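Local coordinates for glycerol uptake operon antiterminator regulatory protein (Listeria monocytogenes str. 4b, PDB 3KTS) that probably regulates transcription of the glycerol uptake operon by antitermination in response to glycerol 3-phosphate, using a TIM-barrel-like domain, at residues 92-95 with 96-100; 58-61 with 62-65. All blocks are in the same frame, centred on the assembly; numbering follows the deposited sequence.

Contact 1 of 2, residues 92-95 with 96-100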
ATOM      1  N   ASN A  92     -11.840  10.184  -2.529  1.00 76.91           N
ATOM      2  CA  ASN A  92     -13.081   9.587  -3.021  1.00 83.27           C
ATOM      3  C   ASN A  92     -12.972   8.079  -3.235  1.00 81.14           C
ATOM      4  O   ASN A  92     -13.949   7.347  -3.078  1.00 82.34           O
ATOM      5  CB  ASN A  92     -13.505  10.263  -4.323  1.00 90.92           C
ATOM      6  CG  ASN A  92     -13.540  11.777  -4.208  1.00104.99           C
ATOM      7  OD1 ASN A  92     -12.693  12.482  -4.772  1.00111.14           O
ATOM      8  ND2 ASN A  92     -14.513  12.286  -3.461  1.00 81.87           N
ATOM      9  N   ALA A  93     -11.774   7.626  -3.584  1.00 77.96           N
ATOM     10  CA  ALA A  93     -11.516   6.207  -3.778  1.00 79.59           C
ATOM     11  C   ALA A  93     -11.454   5.457  -2.450  1.00 84.65           C
ATOM     12  O   ALA A  93     -11.866   4.301  -2.372  1.00 91.47           O
ATOM     13  CB  ALA A  93     -10.243   6.008  -4.564  1.00 75.96           C
ATOM     14  N   ILE A  94     -10.941   6.120  -1.415  1.00 83.19           N
ATOM     15  CA  ILE A  94     -10.882   5.546  -0.074  1.00 78.46           C
ATOM     16  C   ILE A  94     -12.296   5.416   0.501  1.00 77.45           C
ATOM     17  O   ILE A  94     -12.616   4.413   1.145  1.00 79.33           O
ATOM     18  CB  ILE A  94      -9.972   6.391   0.865  1.00 84.99           C
ATOM     19  CG1 ILE A  94      -8.538   6.472   0.319  1.00 76.20           C
ATOM     20  CG2 ILE A  94      -9.979   5.848   2.298  1.00 76.71           C
ATOM     21  CD1 ILE A  94      -7.789   5.143   0.260  1.00 84.04           C
ATOM     22  N   MET A  95     -13.131   6.424   0.237  1.00 71.97           N
ATOM     23  CA  MET A  95     -14.540   6.419   0.645  1.00 75.28           C
ATOM     24  C   MET A  95     -15.304   5.292  -0.039  1.00 72.51           C
ATOM     25  O   MET A  95     -16.041   4.558   0.609  1.00 74.31           O
ATOM     26  CB  MET A  95     -15.214   7.774   0.363  1.00 64.44           C
ATOM     27  CG  MET A  95     -14.628   8.934   1.158  1.00 74.52           C
ATOM     28  SD  MET A  95     -15.517  10.518   1.138  1.00 96.13           S
ATOM     29  CE  MET A  95     -15.734  10.878  -0.604  1.00 80.24           C
ATOM     30  N   LYS A  96     -15.097   5.148  -1.345  1.00 78.75           N
ATOM     31  CA  LYS A  96     -15.772   4.128  -2.133  1.00 82.30           C
ATOM     32  C   LYS A  96     -15.367   2.710  -1.738  1.00 88.73           C
ATOM     33  O   LYS A  96     -16.230   1.833  -1.627  1.00 94.39           O
ATOM     34  CB  LYS A  96     -15.539   4.346  -3.631  1.00 76.56           C
ATOM     35  CG  LYS A  96     -16.581   3.671  -4.514  1.00 79.57           C
ATOM     36  CD  LYS A  96     -17.928   4.381  -4.418  1.00 87.37           C
ATOM     37  CE  LYS A  96     -19.063   3.479  -4.850  1.00 93.81           C
ATOM     38  NZ  LYS A  96     -20.263   4.251  -5.263  1.00 98.20           N
ATOM     39  N   ALA A  97     -14.069   2.494  -1.519  1.00 80.13           N
ATOM     40  CA  ALA A  97     -13.556   1.173  -1.148  1.00 79.06           C
ATOM     41  C   ALA A  97     -14.124   0.723   0.189  1.00 83.67           C
ATOM     42  O   ALA A  97     -14.426  -0.454   0.382  1.00 81.63           O
ATOM     43  CB  ALA A  97     -12.048   1.176  -1.104  1.00 73.37           C
ATOM     44  N   LYS A  98     -14.293   1.679   1.096  1.00 86.11           N
ATOM     45  CA  LYS A  98     -14.899   1.422   2.397  1.00 82.87           C
ATOM     46  C   LYS A  98     -16.367   1.003   2.314  1.00 82.24           C
ATOM     47  O   LYS A  98     -16.844   0.280   3.183  1.00 93.49           O
ATOM     48  CB  LYS A  98     -14.731   2.631   3.312  1.00 79.20           C
ATOM     49  CG  LYS A  98     -13.366   2.686   4.003  1.00 79.61           C
ATOM     50  CD  LYS A  98     -13.166   3.996   4.749  1.00 77.60           C
ATOM     51  CE  LYS A  98     -13.994   4.063   6.016  1.00 74.03           C
ATOM     52  NZ  LYS A  98     -14.016   5.447   6.543  1.00 88.87           N
ATOM     53  N   GLN A  99     -17.071   1.444   1.271  1.00 79.81           N
ATOM     54  CA  GLN A  99     -18.456   1.022   1.046  1.00 73.60           C
ATOM     55  C   GLN A  99     -18.512  -0.451   0.658  1.00 73.77           C
ATOM     56  O   GLN A  99     -19.438  -1.162   1.045  1.00 83.41           O
ATOM     57  CB  GLN A  99     -19.145   1.870  -0.031  1.00 67.55           C
ATOM     58  CG  GLN A  99     -19.166   3.355   0.260  1.00 63.53           C
ATOM     59  CD  GLN A  99     -20.224   4.112  -0.530  1.00 83.34           C
ATOM     60  OE1 GLN A  99     -20.250   4.076  -1.762  1.00 77.24           O
ATOM     61  NE2 GLN A  99     -21.093   4.819   0.183  1.00 91.93           N
ATOM     62  N   HIS A 100     -17.506  -0.900  -0.090  1.00 72.87           N
ATOM     63  CA  HIS A 100     -17.416  -2.282  -0.549  1.00 72.90           C
ATOM     64  C   HIS A 100     -16.684  -3.161   0.446  1.00 78.90           C
ATOM     65  O   HIS A 100     -16.316  -4.292   0.111  1.00 88.64           O
ATOM     66  CB  HIS A 100     -16.681  -2.356  -1.884  1.00 74.45           C
ATOM     67  CG  HIS A 100     -17.432  -1.752  -3.025  1.00 72.73           C
ATOM     68  ND1 HIS A 100     -18.281  -2.483  -3.827  1.00 88.65           N
ATOM     69  CD2 HIS A 100     -17.454  -0.488  -3.507  1.00 79.28           C
ATOM     70  CE1 HIS A 100     -18.797  -1.696  -4.753  1.00 81.83           C
ATOM     71  NE2 HIS A 100     -18.311  -0.479  -4.582  1.00 95.65           N
TER

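Contact 2 of 2, residues 58-61 with 62-65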
ATOM      1  N   LEU A  58      -2.386  -6.062  -2.539  1.00 80.75           N
ATOM      2  CA  LEU A  58      -2.695  -4.650  -2.358  1.00 78.35           C
ATOM      3  C   LEU A  58      -2.447  -3.948  -3.694  1.00 73.51           C
ATOM      4  O   LEU A  58      -1.310  -3.890  -4.172  1.00 71.43           O
ATOM      5  CB  LEU A  58      -1.838  -4.053  -1.237  1.00 73.42           C
ATOM      6  CG  LEU A  58      -1.917  -4.798   0.106  1.00 79.34           C
ATOM      7  CD1 LEU A  58      -0.765  -4.436   1.045  1.00 67.30           C
ATOM      8  CD2 LEU A  58      -3.272  -4.588   0.787  1.00 52.48           C
ATOM      9  N   LEU A  59      -3.516  -3.441  -4.301  1.00 67.05           N
ATOM     10  CA  LEU A  59      -3.443  -2.880  -5.651  1.00 73.86           C
ATOM     11  C   LEU A  59      -3.503  -1.353  -5.699  1.00 73.51           C
ATOM     12  O   LEU A  59      -4.432  -0.739  -5.171  1.00 73.35           O
ATOM     13  CB  LEU A  59      -4.543  -3.476  -6.544  1.00 70.24           C
ATOM     14  CG  LEU A  59      -4.714  -2.864  -7.942  1.00 62.95           C
ATOM     15  CD1 LEU A  59      -3.471  -3.080  -8.809  1.00 85.20           C
ATOM     16  CD2 LEU A  59      -5.962  -3.391  -8.646  1.00 74.22           C
ATOM     17  N   HIS A  60      -2.517  -0.755  -6.359  1.00 74.78           N
ATOM     18  CA  HIS A  60      -2.524   0.679  -6.613  1.00 84.19           C
ATOM     19  C   HIS A  60      -3.583   1.076  -7.629  1.00 86.85           C
ATOM     20  O   HIS A  60      -3.408   0.887  -8.835  1.00 89.41           O
ATOM     21  CB  HIS A  60      -1.150   1.151  -7.064  1.00 89.37           C
ATOM     22  CG  HIS A  60      -0.230   1.447  -5.929  1.00103.84           C
ATOM     23  ND1 HIS A  60      -0.195   2.674  -5.305  1.00111.11           N
ATOM     24  CD2 HIS A  60       0.667   0.667  -5.282  1.00111.52           C
ATOM     25  CE1 HIS A  60       0.693   2.639  -4.329  1.00120.20           C
ATOM     26  NE2 HIS A  60       1.233   1.434  -4.295  1.00113.83           N
ATOM     27  N   ALA A  61      -4.676   1.631  -7.113  1.00 85.72           N
ATOM     28  CA  ALA A  61      -5.814   2.069  -7.913  1.00 83.76           C
ATOM     29  C   ALA A  61      -5.452   3.199  -8.877  1.00 88.04           C
ATOM     30  O   ALA A  61      -6.041   3.325  -9.952  1.00 91.17           O
ATOM     31  CB  ALA A  61      -6.929   2.502  -7.000  1.00 86.56           C
ATOM     32  N   ASP A  62      -4.472   4.007  -8.483  1.00 87.61           N
ATOM     33  CA  ASP A  62      -4.048   5.160  -9.264  1.00 86.52           C
ATOM     34  C   ASP A  62      -3.107   4.797 -10.412  1.00 85.42           C
ATOM     35  O   ASP A  62      -2.967   5.570 -11.363  1.00 86.44           O
ATOM     36  CB  ASP A  62      -3.396   6.199  -8.349  1.00 80.71           C
ATOM     37  CG  ASP A  62      -4.349   6.725  -7.294  1.00 92.57           C
ATOM     38  OD1 ASP A  62      -3.864   7.222  -6.258  1.00 93.82           O
ATOM     39  OD2 ASP A  62      -5.582   6.641  -7.496  1.00 91.04           O
ATOM     40  N   LEU A  63      -2.482   3.622 -10.319  1.00 81.82           N
ATOM     41  CA  LEU A  63      -1.463   3.185 -11.275  1.00 77.59           C
ATOM     42  C   LEU A  63      -1.932   2.119 -12.285  1.00 80.93           C
ATOM     43  O   LEU A  63      -1.110   1.425 -12.894  1.00 82.26           O
ATOM     44  CB  LEU A  63      -0.223   2.686 -10.525  1.00 76.37           C
ATOM     45  CG  LEU A  63       0.556   3.680  -9.658  1.00 77.49           C
ATOM     46  CD1 LEU A  63       1.640   2.951  -8.897  1.00 65.22           C
ATOM     47  CD2 LEU A  63       1.159   4.826 -10.479  1.00 59.08           C
ATOM     48  N   VAL A  64      -3.245   2.000 -12.465  1.00 80.86           N
ATOM     49  CA  VAL A  64      -3.806   1.062 -13.437  1.00 77.51           C
ATOM     50  C   VAL A  64      -3.990   1.748 -14.790  1.00 75.22           C
ATOM     51  O   VAL A  64      -4.982   2.443 -15.016  1.00 85.04           O
ATOM     52  CB  VAL A  64      -5.156   0.466 -12.967  1.00 78.55           C
ATOM     53  CG1 VAL A  64      -5.631  -0.618 -13.939  1.00 70.52           C
ATOM     54  CG2 VAL A  64      -5.047  -0.087 -11.546  1.00 59.92           C
ATOM     55  N   ASN A  65      -3.021   1.552 -15.678  1.00 70.32           N
ATOM     56  CA  ASN A  65      -3.084   2.093 -17.037  1.00 72.40           C
ATOM     57  C   ASN A  65      -4.345   1.704 -17.818  1.00 71.81           C
ATOM     58  O   ASN A  65      -4.708   0.523 -17.913  1.00 73.82           O
ATOM     59  CB  ASN A  65      -1.824   1.719 -17.813  1.00 68.57           C
ATOM     60  CG  ASN A  65      -0.601   2.454 -17.311  1.00 89.61           C
ATOM     61  OD1 ASN A  65      -0.516   3.684 -17.404  1.00 99.60           O
ATOM     62  ND2 ASN A  65       0.356   1.706 -16.770  1.00 84.23           N
TER

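Contact 1 of 2, residues 92-95 with 96-100
K96, A97 and K98 each hand their backbone N-H to the carbonyl four residues back, in consecutive i to i+4 bonds along helix 91-99. K96 N to N92 O and A97 N to A93 O both measure 3.0 Å. The pair K98 N to I94 O is drawn out to 3.2 Å. The fourth bond, from Q99 N to M95 O at 3.3 Å, is weak and bent to 136°.

Side-chain contact is mostly with backbone oxygens. K98 lays its aliphatic stem over I94 O, its CG 3.4 Å from that oxygen, and its CD lies 4.4 Å from I94 CG2. A bend at chi3 (73°) then turns the chain off, and NZ is held outside these turns by the carbonyls of V126 and Q127. On another flank K96 CB packs 3.4 Å from N92 O, while its NZ makes a weak, long ion pair with D75 OD2. H100 NE2 is hydrogen-bonded to OD1 of the same carboxylate, so D75 serves both residues.

The helix bridges strands 85-88 and 103-109 in a beta-alpha-beta unit: I94 and A97 rest on A104, A93 on S88 and A97 on I86. Helix 71-81 is met by A93 and K96 through I74, and helix 113-126 by I94 and M95 through V126.

Contact 2 of 2, residues 58-61 with 62-65
H60 and L63 both place CG beside the backbone N (chi1 -85° and -63°), which sets their side chains alongside each other, pointing the same way at the turn after strand 56-60. L63 CD1 comes within 3.8 Å of H60 CB and meets the imidazole obliquely in an off-centre CH-pi contact, 4.2 Å from its centroid and 30° off the ring normal. The type I beta-turn over H60-L63 is closed by one backbone bond, L63 N to H60 O at 3.2 Å, with the donor above the carbonyl plane. V64 CG2 also approaches H60 O, and the same methyl meets L59 CD1 at 4.4 Å. D62 projects from the turn: OD1 accepts from T89 N, and OD2 is hydrogen-bonded to N69 ND2 and S88 OG.

Three bonds thus grip the D62 carboxylate, which would probably favour its charged form. S88 and T89 tie the turn to the end of strand 85-88, and N69 adds a bond from the segment before helix 71-81. The contact therefore combines an apolar contact to the imidazole with a firmly bonded acid.

In the fold
Contact 2 precedes contact 1 along the chain, and their centres lie 14 Å apart, with nearest atoms about 5 Å apart and no touch. Strand 85-88 joins them: S88 packs against A93 of contact 1 and bonds D62 of contact 2. Helix 71-81 is a second shared neighbour, since I74 meets A93 and K96 on one hand and A61 on the other. In the TIM-barrel-like fold, 92-100 belongs to the outer helical layer, its centre about 15 Å from the chain centre, whereas 58-65 spans the C-terminal end of barrel strand 56-60 and the turn after it, its centre about 10 Å from the chain centre. The H60 side chain is about 6 Å from an unidentified bound molecule, which may mark a pocket.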